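Local coordinates for protein congerin-2 (Conger myriaster, PDB 1IS3) that binds beta-galactosides such as lactose as a homodimeric galectin, although its physiological role is not yet known, at residues F30-G35 with F86-T91; S40-M45 with H95-Q100. All blocks are in the same frame, centred on the assembly; numbering follows the deposited sequence.

Both contacts bridge the same two layers of the galectin sandwich, with centres about 8 Å apart. Their segments alternate along the chain, 30-35, 40-45, 86-91 and 95-100, since each sheet supplies a pair of consecutive antiparallel neighbours: strands 29-34 and 40-48 in the sugar-binding sheet, strands 85-92 and 96-100 in the sheet behind it. Contact 1 lies near the middle of the chain's fold, contact 2 further out. Two probable hydrogen bonds join them, one in each layer: N33 OD1 to H44 ND1 at 2.8 Å and the backbone pair T89 O to Q100 N, also 2.8 Å. Both contacts are buried, and contact 2 carries on its outer face H44, which binds the galactose.

Contact 1: residues F30-G35 with F86-T91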
# COMPACT_ATOMS: atom_id res chain seq x y z
N PHE A 30 17.93 -0.51 7.40
CA PHE A 30 16.75 -0.27 6.56
C PHE A 30 15.86 0.68 7.37
O PHE A 30 15.95 0.74 8.61
CB PHE A 30 15.96 -1.54 6.23
CG PHE A 30 15.19 -2.20 7.35
CD1 PHE A 30 15.83 -3.11 8.21
CD2 PHE A 30 13.82 -1.89 7.55
CE1 PHE A 30 15.12 -3.70 9.27
CE2 PHE A 30 13.13 -2.49 8.61
CZ PHE A 30 13.78 -3.39 9.47
N SER A 31 14.98 1.44 6.72
CA SER A 31 14.10 2.32 7.48
C SER A 31 12.64 2.19 7.08
O SER A 31 12.37 1.80 5.94
CB SER A 31 14.52 3.78 7.31
OG SER A 31 14.55 4.28 5.98
N ILE A 32 11.74 2.55 7.98
CA ILE A 32 10.33 2.69 7.68
C ILE A 32 10.09 4.22 7.79
O ILE A 32 10.52 4.88 8.76
CB ILE A 32 9.48 1.91 8.73
CG1 ILE A 32 9.78 0.39 8.62
CG2 ILE A 32 7.97 2.23 8.52
CD1 ILE A 32 9.34 -0.42 9.90
N ASN A 33 9.37 4.78 6.83
CA ASN A 33 9.22 6.24 6.72
C ASN A 33 7.75 6.62 6.52
O ASN A 33 7.10 5.97 5.69
CB ASN A 33 10.02 6.76 5.52
CG ASN A 33 11.49 6.42 5.65
OD1 ASN A 33 12.19 7.09 6.38
ND2 ASN A 33 11.99 5.35 5.05
N VAL A 34 7.22 7.57 7.26
CA VAL A 34 5.84 8.02 7.16
C VAL A 34 5.96 9.52 6.90
O VAL A 34 6.63 10.24 7.65
CB VAL A 34 5.10 7.73 8.49
CG1 VAL A 34 3.70 8.31 8.47
CG2 VAL A 34 5.01 6.22 8.73
N GLY A 35 5.37 10.03 5.83
CA GLY A 35 5.42 11.46 5.55
C GLY A 35 4.62 11.82 4.31
O GLY A 35 3.52 11.29 4.07
N PHE A 86 10.12 -9.47 10.53
CA PHE A 86 9.78 -8.52 11.59
C PHE A 86 8.34 -8.06 11.32
O PHE A 86 7.83 -8.22 10.19
CB PHE A 86 10.73 -7.32 11.54
CG PHE A 86 10.65 -6.46 10.29
CD1 PHE A 86 11.46 -6.74 9.20
CD2 PHE A 86 9.73 -5.39 10.20
CE1 PHE A 86 11.37 -5.97 8.03
CE2 PHE A 86 9.65 -4.64 9.03
CZ PHE A 86 10.47 -4.93 7.94
N GLN A 87 7.71 -7.45 12.32
CA GLN A 87 6.34 -6.93 12.21
C GLN A 87 6.28 -5.67 13.06
O GLN A 87 6.72 -5.72 14.21
CB GLN A 87 5.38 -7.99 12.74
CG GLN A 87 3.95 -7.55 12.57
CD GLN A 87 2.99 -8.72 12.73
OE1 GLN A 87 1.97 -8.62 13.41
NE2 GLN A 87 3.23 -9.86 12.09
N THR A 88 5.78 -4.55 12.53
CA THR A 88 5.72 -3.30 13.25
C THR A 88 4.35 -2.69 13.04
O THR A 88 3.81 -2.71 11.92
CB THR A 88 6.79 -2.32 12.74
OG1 THR A 88 8.03 -3.04 12.84
CG2 THR A 88 6.86 -1.02 13.53
N THR A 89 3.83 -2.14 14.13
CA THR A 89 2.56 -1.44 14.10
C THR A 89 2.76 -0.00 14.58
O THR A 89 3.46 0.25 15.58
CB THR A 89 1.49 -2.14 15.01
OG1 THR A 89 1.29 -3.43 14.42
CG2 THR A 89 0.13 -1.42 15.10
N ILE A 90 2.16 0.92 13.86
CA ILE A 90 2.27 2.34 14.13
C ILE A 90 0.89 2.97 14.20
O ILE A 90 0.00 2.65 13.38
CB ILE A 90 3.13 3.02 13.01
CG1 ILE A 90 4.50 2.36 12.93
CG2 ILE A 90 3.24 4.54 13.27
CD1 ILE A 90 5.33 2.79 11.71
N THR A 91 0.66 3.83 15.17
CA THR A 91 -0.53 4.67 15.21
C THR A 91 -0.04 6.03 15.72
O THR A 91 1.13 6.15 16.12
CB THR A 91 -1.61 4.05 16.16
OG1 THR A 91 -1.68 2.69 15.81
CG2 THR A 91 -2.99 4.68 16.03
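F30 and F86 meet ring to ring between the two layers of the galectin beta-sandwich, the jelly-roll fold in which a curved sugar-binding sheet packs against a second sheet. The segments that carry them, 30-34 and 86-91, run 24° apart in direction, with 10.8 Å between their axes. No hydrogen bond crosses this gap, which is filled by buried side chains from both sheets.

The two phenyl groups come from opposite directions and form an offset stack, centroids 4.9 Å apart and planes inclined by 30°. F30 CZ sits over one face of the F86 ring, displaced toward its rim, and the closest atoms are F30 CE2 and F86 CZ at 3.7 Å. Both side chains point toward the other strand, and in both CG lies between the backbone N and the carbonyl carbon. V23 and L123 touch both phenylalanines, and H47 stacks on F30.

Further along, I32 lies across from T88 and also touches I90. Its CD1 reaches tip to tip toward T88 OG1 and also approaches the F86 ring obliquely, whereas the I32 and I90 side chains slide past each other in opposite directions, with I32 CG2 4.2 Å from I90 CD1.

On the other face of strand 29-34, turned from the core, the amide of N33 bonds back to its own strand: ND2 donates to S31 OG at 2.9 Å, with that oxygen 15° out of the amide plane.

Contact 2: residues S40-M45 with H95-Q100; sequences SIAMHM and HTFYIQ. With GAL (beta-D-galactopyranose), chain B.
Strands 43-45 and 96-100 face each other across the sandwich at 10.2 Å between axes and 29° between directions, with M43 nearest F97 and M45 nearest I99. The first strand is kinked at A42, where A42 and M43 both face V34 of the neighbouring strand in a classic beta bulge. This irregularity turns two consecutive side chains toward the opposite sheet, and both meet F97.

M43 lies over one face of the F97 ring. Its CB stands 3.8 Å from the ring centroid and only 7° off the normal, a well-centred CH-pi contact, and its CG continues over the ring at 3.9 Å from F97 CG. A42 CB approaches the same ring obliquely, 4.1 Å from F97 CZ. Beyond CG the M43 chain bends at both of its next two torsions, and its SD comes within 4.3 Å of I99 CD1. M45 is instead extended, and the M45 and I99 side chains slide past each other in opposite directions, with M45 CE 3.7 Å from I99 CG2.

H44, between the two methionines in sequence, serves the other face of the sheet. Its NE2 hydrogen-bonds O4 of the bound galactose at 2.8 Å, the sugar oxygen lying at the ring edge near the imidazole plane. The N33 side chain behind it, a second-shell partner, probably holds the imidazole in its orientation. R29, R48, Y51, N61 and E72 also bond to this galactose.

In the second sheet, strand 106-110, next to 96-100, adds F109 against M43 and V107 against both M45 and I99, while strand 57-64 of the sugar-binding sheet adds L58 beside M45 and L60 beside I99.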
# COMPACT_ATOMS: atom_id res chain seq x y z
N SER A 40 10.28 14.74 2.70
CA SER A 40 9.43 15.35 3.70
C SER A 40 8.92 14.18 4.52
O SER A 40 7.96 13.50 4.10
CB SER A 40 8.31 16.08 2.98
OG SER A 40 7.50 16.68 3.98
N ILE A 41 9.58 13.84 5.65
CA ILE A 41 9.26 12.62 6.40
C ILE A 41 9.02 13.03 7.84
O ILE A 41 9.90 13.63 8.49
CB ILE A 41 10.46 11.59 6.33
CG1 ILE A 41 10.74 11.19 4.88
CG2 ILE A 41 10.12 10.33 7.13
CD1 ILE A 41 12.07 10.43 4.70
N ALA A 42 7.82 12.76 8.32
CA ALA A 42 7.47 13.10 9.69
C ALA A 42 8.04 12.08 10.72
O ALA A 42 8.39 12.43 11.86
CB ALA A 42 5.94 13.14 9.84
N MET A 43 8.15 10.81 10.33
CA MET A 43 8.71 9.82 11.23
C MET A 43 9.57 8.88 10.37
O MET A 43 9.04 8.17 9.51
CB MET A 43 7.56 9.06 11.89
CG MET A 43 7.93 8.23 13.13
SD MET A 43 8.99 6.83 12.77
CE MET A 43 7.90 5.77 11.85
N HIS A 44 10.89 9.00 10.52
CA HIS A 44 11.87 8.11 9.92
C HIS A 44 12.33 7.14 11.03
O HIS A 44 12.81 7.64 12.05
CB HIS A 44 13.05 8.94 9.40
CG HIS A 44 14.31 8.16 8.98
ND1 HIS A 44 14.51 7.44 7.88
CD2 HIS A 44 15.54 8.15 9.65
CE1 HIS A 44 15.76 7.01 7.82
NE2 HIS A 44 16.37 7.45 8.90
N MET A 45 12.25 5.81 10.91
CA MET A 45 12.69 4.89 11.93
C MET A 45 13.75 4.03 11.24
O MET A 45 13.45 3.16 10.39
CB MET A 45 11.50 4.09 12.34
CG MET A 45 11.87 3.06 13.34
SD MET A 45 10.40 2.05 13.69
CE MET A 45 10.95 1.59 15.28
N HIS A 95 0.18 14.59 18.83
CA HIS A 95 1.39 14.82 19.60
C HIS A 95 2.46 13.75 19.55
O HIS A 95 3.64 14.07 19.73
CB HIS A 95 1.06 15.03 21.07
CG HIS A 95 0.30 16.33 21.23
ND1 HIS A 95 -0.98 16.51 21.52
CD2 HIS A 95 0.87 17.56 20.98
CE1 HIS A 95 -1.21 17.81 21.44
NE2 HIS A 95 -0.09 18.43 21.12
N THR A 96 2.07 12.50 19.25
CA THR A 96 2.96 11.37 19.44
C THR A 96 2.76 10.28 18.40
O THR A 96 1.58 9.95 18.17
CB THR A 96 2.71 10.72 20.85
OG1 THR A 96 2.75 11.77 21.80
CG2 THR A 96 3.69 9.60 21.18
N PHE A 97 3.84 9.71 17.85
CA PHE A 97 3.79 8.44 17.12
C PHE A 97 4.04 7.31 18.11
O PHE A 97 4.98 7.35 18.91
CB PHE A 97 4.87 8.29 16.04
CG PHE A 97 4.59 9.19 14.83
CD1 PHE A 97 3.87 8.67 13.75
CD2 PHE A 97 5.09 10.49 14.80
CE1 PHE A 97 3.65 9.46 12.63
CE2 PHE A 97 4.86 11.28 13.67
CZ PHE A 97 4.14 10.76 12.60
N TYR A 98 3.17 6.31 18.07
CA TYR A 98 3.25 5.14 18.94
C TYR A 98 3.64 3.95 18.06
O TYR A 98 2.86 3.56 17.16
CB TYR A 98 1.89 4.89 19.59
CG TYR A 98 1.52 5.97 20.58
CD1 TYR A 98 0.59 6.94 20.23
CD2 TYR A 98 2.09 5.94 21.86
CE1 TYR A 98 0.20 7.91 21.16
CE2 TYR A 98 1.70 6.90 22.80
CZ TYR A 98 0.75 7.87 22.44
OH TYR A 98 0.32 8.81 23.35
N ILE A 99 4.82 3.40 18.31
CA ILE A 99 5.37 2.32 17.51
C ILE A 99 5.46 1.07 18.38
O ILE A 99 5.95 1.16 19.52
CB ILE A 99 6.77 2.73 16.98
CG1 ILE A 99 6.74 3.99 16.14
CG2 ILE A 99 7.30 1.62 16.09
CD1 ILE A 99 7.96 4.87 16.41
N GLN A 100 5.02 -0.08 17.88
CA GLN A 100 5.15 -1.33 18.62
C GLN A 100 5.97 -2.27 17.78
O GLN A 100 5.75 -2.44 16.57
CB GLN A 100 3.79 -1.92 18.90
CG GLN A 100 3.98 -3.17 19.78
CD GLN A 100 2.84 -3.39 20.79
OE1 GLN A 100 3.04 -3.95 21.87
NE2 GLN A 100 1.60 -2.94 20.52
C1 GAL B . 21.86 10.15 9.22
C2 GAL B . 21.60 9.27 8.00
C3 GAL B . 20.22 9.54 7.43
C4 GAL B . 19.15 9.40 8.52
C5 GAL B . 19.52 10.31 9.69
C6 GAL B . 18.55 10.20 10.83
O2 GAL B . 22.58 9.54 7.02
O3 GAL B . 19.96 8.62 6.38
O4 GAL B . 19.07 8.05 8.97
O5 GAL B . 20.82 9.97 10.20
O6 GAL B . 18.88 11.12 11.86